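Local coordinates for cytochrome C3, A dimeric class III c-type cytochrome (Desulfovibrio gigas, PDB 1GYO), which probably carries electrons through the four covalently attached c-type hemes of each subunit, two such subunits being joined as a dimer, at residues A[8-20]-A[56-68]. Sequence-based numbering, arbitrary orientation.
Sequences VITAPEGEDPHPR and HIDRDDRSYERGF. With HEC (heme c), chain D.
Arg59 reaches across to the loop carrying Asp16 and grips one backbone oxygen, Asp16 O, end-on with both terminal nitrogens, illustrating how an arginine can tie an irregular loop to a cofactor. Arg59 NH1 lies 2.9 Å and Arg59 NH2 3.0 Å from Asp16 O, which sits in the guanidinium plane; both bonds are bent, near 147° at the hydrogen. A bend about the CG-CD bond of Arg59 (chi3 82°) swings the guanidinium out of line with the rest of the chain, and Ala11 CB rests over one of its faces, 3.7 Å from Arg59 NH1. Glu15 CB comes to the guanidinium edge, 3.5 Å from Arg59 NH1.

Beside this grip, Pro12 packs against both the aliphatic part of Arg59 and the Phe68 ring. Pro12 CD lies 3.7 Å from Arg59 CD and makes a CH-pi contact over the Phe68 face, 4.0 Å from the centroid, while Thr10 O approaches the ring edge. A type II turn from Pro12 to Glu15 then carries the chain back towards Asp16.

Further out, Phe68 meets Trp72 edge-to-face, and Gly67 O accepts a hydrogen bond from His56 ND1 at 2.8 Å, fixing the rotation of an imidazole whose NE2 binds heme iron opposite His41. Arg59 NH2 also hydrogen-bonds a propionate oxygen of another heme. Bis-histidine ligation and loops wrapped round closely spaced hemes are hallmarks of the tetraheme cytochrome c3 fold.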
loop_
_atom_site.group_PDB
_atom_site.type_symbol
_atom_site.label_atom_id
_atom_site.label_comp_id
_atom_site.label_asym_id
_atom_site.label_seq_id
_atom_site.Cartn_x
_atom_site.Cartn_y
_atom_site.Cartn_z
ATOM N N VAL A 8 2.188 -16.024 7.544
ATOM C CA VAL A 8 2.086 -16.771 8.800
ATOM C C VAL A 8 2.880 -16.004 9.836
ATOM O O VAL A 8 4.071 -15.693 9.680
ATOM C CB VAL A 8 2.659 -18.191 8.677
ATOM C CG1 VAL A 8 2.532 -18.877 10.030
ATOM C CG2 VAL A 8 1.940 -18.927 7.535
ATOM N N ILE A 9 2.184 -15.587 10.863
ATOM C CA ILE A 9 2.673 -14.772 11.919
ATOM C C ILE A 9 3.030 -15.710 13.093
ATOM O O ILE A 9 2.206 -16.528 13.470
ATOM C CB ILE A 9 1.656 -13.711 12.343
ATOM C CG1 ILE A 9 1.073 -12.938 11.177
ATOM C CG2 ILE A 9 2.314 -12.750 13.372
ATOM C CD1 ILE A 9 -0.142 -12.083 11.563
ATOM N N THR A 10 4.227 -15.545 13.613
ATOM C CA THR A 10 4.607 -16.387 14.773
ATOM C C THR A 10 5.452 -15.574 15.755
ATOM O O THR A 10 5.467 -14.340 15.676
ATOM C CB THR A 10 5.202 -17.692 14.302
ATOM O OG1 THR A 10 5.384 -18.622 15.411
ATOM C CG2 THR A 10 6.538 -17.397 13.652
ATOM N N ALA A 11 6.111 -16.241 16.659
ATOM C CA ALA A 11 6.940 -15.592 17.647
ATOM C C ALA A 11 8.069 -14.839 16.956
ATOM O O ALA A 11 8.444 -15.120 15.811
ATOM C CB ALA A 11 7.486 -16.622 18.636
ATOM N N PRO A 12 8.675 -13.860 17.656
ATOM C CA PRO A 12 9.803 -13.129 17.058
ATOM C C PRO A 12 10.908 -14.068 16.611
ATOM O O PRO A 12 11.167 -15.094 17.245
ATOM C CB PRO A 12 10.262 -12.264 18.245
ATOM C CG PRO A 12 9.013 -12.047 19.053
ATOM C CD PRO A 12 8.334 -13.375 19.010
ATOM N N GLU A 13 11.581 -13.663 15.544
ATOM C CA GLU A 13 12.628 -14.445 14.911
ATOM C C GLU A 13 13.611 -15.003 15.920
ATOM O O GLU A 13 14.072 -14.192 16.726
ATOM C CB GLU A 13 13.422 -13.566 13.931
ATOM C CG GLU A 13 14.481 -14.310 13.130
ATOM C CD GLU A 13 13.866 -14.959 11.918
ATOM O OE1 GLU A 13 14.370 -15.990 11.433
ATOM O OE2 GLU A 13 12.835 -14.415 11.450
ATOM N N GLY A 14 13.862 -16.304 15.903
ATOM C CA GLY A 14 14.848 -16.867 16.782
ATOM C C GLY A 14 14.264 -17.338 18.095
ATOM O O GLY A 14 14.997 -18.025 18.826
ATOM N N GLU A 15 13.016 -16.975 18.379
ATOM C CA GLU A 15 12.406 -17.349 19.651
ATOM C C GLU A 15 11.440 -18.517 19.454
ATOM O O GLU A 15 10.930 -18.822 18.390
ATOM C CB GLU A 15 11.656 -16.181 20.314
ATOM C CG GLU A 15 12.632 -14.987 20.485
ATOM C CD GLU A 15 13.643 -15.211 21.594
ATOM O OE1 GLU A 15 14.741 -14.602 21.593
ATOM O OE2 GLU A 15 13.330 -16.013 22.494
ATOM N N ASP A 16 11.194 -19.213 20.564
ATOM C CA ASP A 16 10.292 -20.332 20.499
ATOM C C ASP A 16 8.819 -19.928 20.440
ATOM O O ASP A 16 8.391 -19.028 21.167
ATOM C CB ASP A 16 10.477 -21.199 21.743
ATOM C CG ASP A 16 11.757 -21.981 21.753
ATOM O OD1 ASP A 16 12.372 -22.161 20.686
ATOM O OD2 ASP A 16 12.052 -22.383 22.901
ATOM N N PRO A 17 8.010 -20.552 19.595
ATOM C CA PRO A 17 6.570 -20.250 19.514
ATOM C C PRO A 17 5.849 -20.640 20.790
ATOM O O PRO A 17 6.271 -21.552 21.526
ATOM C CB PRO A 17 6.048 -21.152 18.388
ATOM C CG PRO A 17 7.057 -22.250 18.370
ATOM C CD PRO A 17 8.396 -21.591 18.653
ATOM N N HIS A 18 4.771 -19.943 21.066
ATOM C CA HIS A 18 3.890 -20.352 22.147
ATOM C C HIS A 18 3.438 -21.773 21.931
ATOM O O HIS A 18 3.196 -22.125 20.760
ATOM C CB HIS A 18 2.705 -19.399 22.181
ATOM C CG HIS A 18 1.964 -19.547 23.447
ATOM N ND1 HIS A 18 1.042 -20.538 23.624
ATOM C CD2 HIS A 18 2.084 -18.841 24.606
ATOM C CE1 HIS A 18 0.598 -20.417 24.883
ATOM N NE2 HIS A 18 1.201 -19.413 25.475
ATOM N N PRO A 19 3.419 -22.602 22.957
ATOM C CA PRO A 19 3.139 -24.008 22.685
ATOM C C PRO A 19 1.710 -24.281 22.261
ATOM O O PRO A 19 1.505 -25.384 21.764
ATOM C CB PRO A 19 3.406 -24.715 24.036
ATOM C CG PRO A 19 3.447 -23.606 25.024
ATOM C CD PRO A 19 3.810 -22.341 24.336
ATOM N N ARG A 20 0.753 -23.362 22.460
ATOM C CA ARG A 20 -0.623 -23.601 22.053
ATOM C C ARG A 20 -1.230 -22.527 21.115
ATOM O O ARG A 20 -2.172 -22.778 20.375
ATOM C CB ARG A 20 -1.500 -23.662 23.307
ATOM C CG ARG A 20 -2.892 -24.087 22.944
ATOM C CD ARG A 20 -3.763 -24.774 23.969
ATOM N NE ARG A 20 -4.935 -25.345 23.289
ATOM C CZ ARG A 20 -5.794 -26.154 23.929
ATOM N NH1 ARG A 20 -5.603 -26.447 25.217
ATOM N NH2 ARG A 20 -6.836 -26.663 23.277
ATOM N N HIS A 56 7.958 -5.076 18.169
ATOM C CA HIS A 56 7.091 -5.718 19.188
ATOM C C HIS A 56 7.685 -7.048 19.596
ATOM O O HIS A 56 7.210 -8.122 19.226
ATOM C CB HIS A 56 5.690 -5.872 18.597
ATOM C CG HIS A 56 4.976 -4.572 18.418
ATOM N ND1 HIS A 56 4.268 -3.982 19.438
ATOM C CD2 HIS A 56 4.866 -3.729 17.375
ATOM C CE1 HIS A 56 3.736 -2.838 19.015
ATOM N NE2 HIS A 56 4.099 -2.645 17.740
ATOM N N ILE A 57 8.754 -6.971 20.385
ATOM C CA ILE A 57 9.563 -8.101 20.718
ATOM C C ILE A 57 9.330 -8.665 22.119
ATOM O O ILE A 57 9.461 -9.864 22.292
ATOM C CB ILE A 57 11.060 -7.764 20.578
ATOM C CG1 ILE A 57 11.444 -7.161 19.272
ATOM C CG2 ILE A 57 11.915 -9.034 20.818
ATOM C CD1 ILE A 57 12.949 -7.333 19.049
ATOM N N ASP A 58 9.044 -7.814 23.083
ATOM C CA ASP A 58 9.009 -8.254 24.468
ATOM C C ASP A 58 7.862 -9.232 24.710
ATOM O O ASP A 58 6.721 -8.936 24.340
ATOM C CB ASP A 58 8.784 -7.062 25.403
ATOM C CG ASP A 58 8.590 -7.568 26.815
ATOM O OD1 ASP A 58 9.437 -8.301 27.336
ATOM O OD2 ASP A 58 7.541 -7.343 27.436
ATOM N N ARG A 59 8.120 -10.332 25.355
ATOM C CA ARG A 59 7.121 -11.329 25.732
ATOM C C ARG A 59 7.114 -11.530 27.228
ATOM O O ARG A 59 6.490 -12.485 27.709
ATOM C CB ARG A 59 7.399 -12.635 24.973
ATOM C CG ARG A 59 7.158 -12.452 23.471
ATOM C CD ARG A 59 7.805 -13.583 22.709
ATOM N NE ARG A 59 6.977 -14.785 22.684
ATOM C CZ ARG A 59 7.391 -15.985 22.345
ATOM N NH1 ARG A 59 8.677 -16.245 22.073
ATOM N NH2 ARG A 59 6.540 -16.995 22.286
ATOM N N ASP A 60 7.726 -10.640 27.997
ATOM C CA ASP A 60 7.746 -10.817 29.447
ATOM C C ASP A 60 6.389 -10.614 30.101
ATOM O O ASP A 60 6.163 -11.147 31.192
ATOM C CB ASP A 60 8.737 -9.861 30.096
ATOM C CG ASP A 60 10.199 -10.071 29.800
ATOM O OD1 ASP A 60 10.497 -11.098 29.182
ATOM O OD2 ASP A 60 10.991 -9.205 30.247
ATOM N N ASP A 61 5.529 -9.835 29.488
ATOM C CA ASP A 61 4.151 -9.596 29.944
ATOM C C ASP A 61 3.261 -9.473 28.747
ATOM O O ASP A 61 3.720 -9.638 27.618
ATOM C CB ASP A 61 4.093 -8.387 30.908
ATOM C CG ASP A 61 4.353 -7.065 30.272
ATOM O OD1 ASP A 61 3.972 -6.804 29.106
ATOM O OD2 ASP A 61 5.028 -6.264 30.937
ATOM N N ARG A 62 1.971 -9.245 29.002
ATOM C CA ARG A 62 0.987 -9.035 27.934
ATOM C C ARG A 62 0.416 -7.628 28.031
ATOM O O ARG A 62 -0.681 -7.389 27.558
ATOM C CB ARG A 62 -0.139 -10.083 28.038
ATOM C CG ARG A 62 0.373 -11.492 27.788
ATOM C CD ARG A 62 -0.819 -12.458 27.754
ATOM N NE ARG A 62 -0.326 -13.856 27.589
ATOM C CZ ARG A 62 -1.115 -14.903 27.627
ATOM N NH1 ARG A 62 -2.425 -14.709 27.787
ATOM N NH2 ARG A 62 -0.585 -16.090 27.510
ATOM N N SER A 63 1.141 -6.688 28.643
ATOM C CA SER A 63 0.660 -5.371 28.972
ATOM C C SER A 63 1.443 -4.267 28.230
ATOM O O SER A 63 0.866 -3.234 27.887
ATOM C CB SER A 63 0.764 -5.109 30.484
ATOM O OG SER A 63 -0.131 -6.082 31.106
ATOM N N TYR A 64 2.736 -4.442 28.045
ATOM C CA TYR A 64 3.563 -3.372 27.462
ATOM C C TYR A 64 3.090 -3.054 26.060
ATOM O O TYR A 64 3.007 -3.940 25.199
ATOM C CB TYR A 64 4.978 -3.859 27.412
ATOM C CG TYR A 64 6.053 -2.913 26.978
ATOM C CD1 TYR A 64 6.029 -1.580 27.285
ATOM C CD2 TYR A 64 7.143 -3.405 26.230
ATOM C CE1 TYR A 64 7.039 -0.698 26.877
ATOM C CE2 TYR A 64 8.158 -2.556 25.842
ATOM C CZ TYR A 64 8.105 -1.212 26.165
ATOM O OH TYR A 64 9.118 -0.370 25.766
ATOM N N GLU A 65 2.761 -1.776 25.817
ATOM C CA GLU A 65 2.187 -1.388 24.494
ATOM C C GLU A 65 3.147 -1.611 23.337
ATOM O O GLU A 65 2.716 -1.777 22.190
ATOM C CB GLU A 65 1.761 0.073 24.554
ATOM C CG GLU A 65 0.704 0.279 25.634
ATOM C CD GLU A 65 1.250 0.671 27.017
ATOM O OE1 GLU A 65 2.467 0.440 27.396
ATOM O OE2 GLU A 65 0.310 1.216 27.667
ATOM N N ARG A 66 4.437 -1.622 23.616
ATOM C CA ARG A 66 5.448 -1.840 22.573
ATOM C C ARG A 66 5.852 -3.304 22.472
ATOM O O ARG A 66 6.735 -3.641 21.686
ATOM C CB ARG A 66 6.681 -0.972 22.850
ATOM C CG ARG A 66 6.431 0.505 22.684
ATOM C CD ARG A 66 7.671 1.322 22.882
ATOM N NE ARG A 66 7.396 2.735 22.854
ATOM C CZ ARG A 66 8.347 3.642 22.664
ATOM N NH1 ARG A 66 8.050 4.943 22.641
ATOM N NH2 ARG A 66 9.559 3.164 22.491
ATOM N N GLY A 67 5.188 -4.176 23.246
ATOM C CA GLY A 67 5.550 -5.583 23.265
ATOM C C GLY A 67 4.755 -6.427 22.280
ATOM O O GLY A 67 3.947 -5.904 21.513
ATOM N N PHE A 68 5.042 -7.709 22.287
ATOM C CA PHE A 68 4.499 -8.631 21.296
ATOM C C PHE A 68 2.999 -8.811 21.448
ATOM O O PHE A 68 2.249 -8.650 20.471
ATOM C CB PHE A 68 5.236 -9.973 21.430
ATOM C CG PHE A 68 4.869 -10.990 20.393
ATOM C CD1 PHE A 68 5.330 -10.874 19.103
ATOM C CD2 PHE A 68 4.075 -12.078 20.729
ATOM C CE1 PHE A 68 5.042 -11.837 18.160
ATOM C CE2 PHE A 68 3.782 -13.058 19.778
ATOM C CZ PHE A 68 4.279 -12.947 18.492
HETATM FE FE HEC D . 3.488 -1.154 16.572
HETATM C CHA HEC D . 2.159 0.560 19.161
HETATM C CHB HEC D . 0.665 -2.984 16.328
HETATM C CHC HEC D . 4.681 -2.651 13.765
HETATM C CHD HEC D . 6.453 0.346 17.035
HETATM N NA HEC D . 1.759 -1.195 17.538
HETATM C C1A HEC D . 1.357 -0.398 18.587
HETATM C C2A HEC D . 0.022 -0.737 19.005
HETATM C C3A HEC D . -0.394 -1.763 18.229
HETATM C C4A HEC D . 0.676 -2.030 17.298
HETATM C CMA HEC D . -1.685 -2.529 18.295
HETATM C CAA HEC D . -0.736 -0.078 20.140
HETATM C CBA HEC D . -0.594 -0.918 21.406
HETATM C CGA HEC D . -1.314 -0.341 22.597
HETATM O O1A HEC D . -1.921 -1.123 23.362
HETATM O O2A HEC D . -1.212 0.885 22.825
HETATM N NB HEC D . 2.796 -2.527 15.275
HETATM C C1B HEC D . 1.608 -3.213 15.348
HETATM C C2B HEC D . 1.468 -4.156 14.261
HETATM C C3B HEC D . 2.604 -4.055 13.521
HETATM C C4B HEC D . 3.420 -3.038 14.147
HETATM C CMB HEC D . 0.292 -5.061 14.071
HETATM C CAB HEC D . 2.992 -4.827 12.298
HETATM C CBB HEC D . 1.945 -4.728 11.170
HETATM N NC HEC D . 5.216 -1.141 15.585
HETATM C C1C HEC D . 5.548 -1.822 14.431
HETATM C C2C HEC D . 6.920 -1.566 14.049
HETATM C C3C HEC D . 7.449 -0.774 15.014
HETATM C C4C HEC D . 6.382 -0.478 15.944
HETATM C CMC HEC D . 7.591 -2.160 12.833
HETATM C CAC HEC D . 8.864 -0.297 15.153
HETATM C CBC HEC D . 9.427 0.460 13.959
HETATM N ND HEC D . 4.176 0.156 17.879
HETATM C C1D HEC D . 5.442 0.705 17.904
HETATM C C2D HEC D . 5.540 1.712 18.939
HETATM C C3D HEC D . 4.315 1.775 19.535
HETATM C C4D HEC D . 3.481 0.815 18.872
HETATM C CMD HEC D . 6.781 2.507 19.223
HETATM C CAD HEC D . 3.853 2.701 20.624
HETATM C CBD HEC D . 3.096 3.897 20.097
HETATM C CGD HEC D . 3.973 4.815 19.243
HETATM O O1D HEC D . 3.661 4.964 18.062
HETATM O O2D HEC D . 4.952 5.341 19.796
#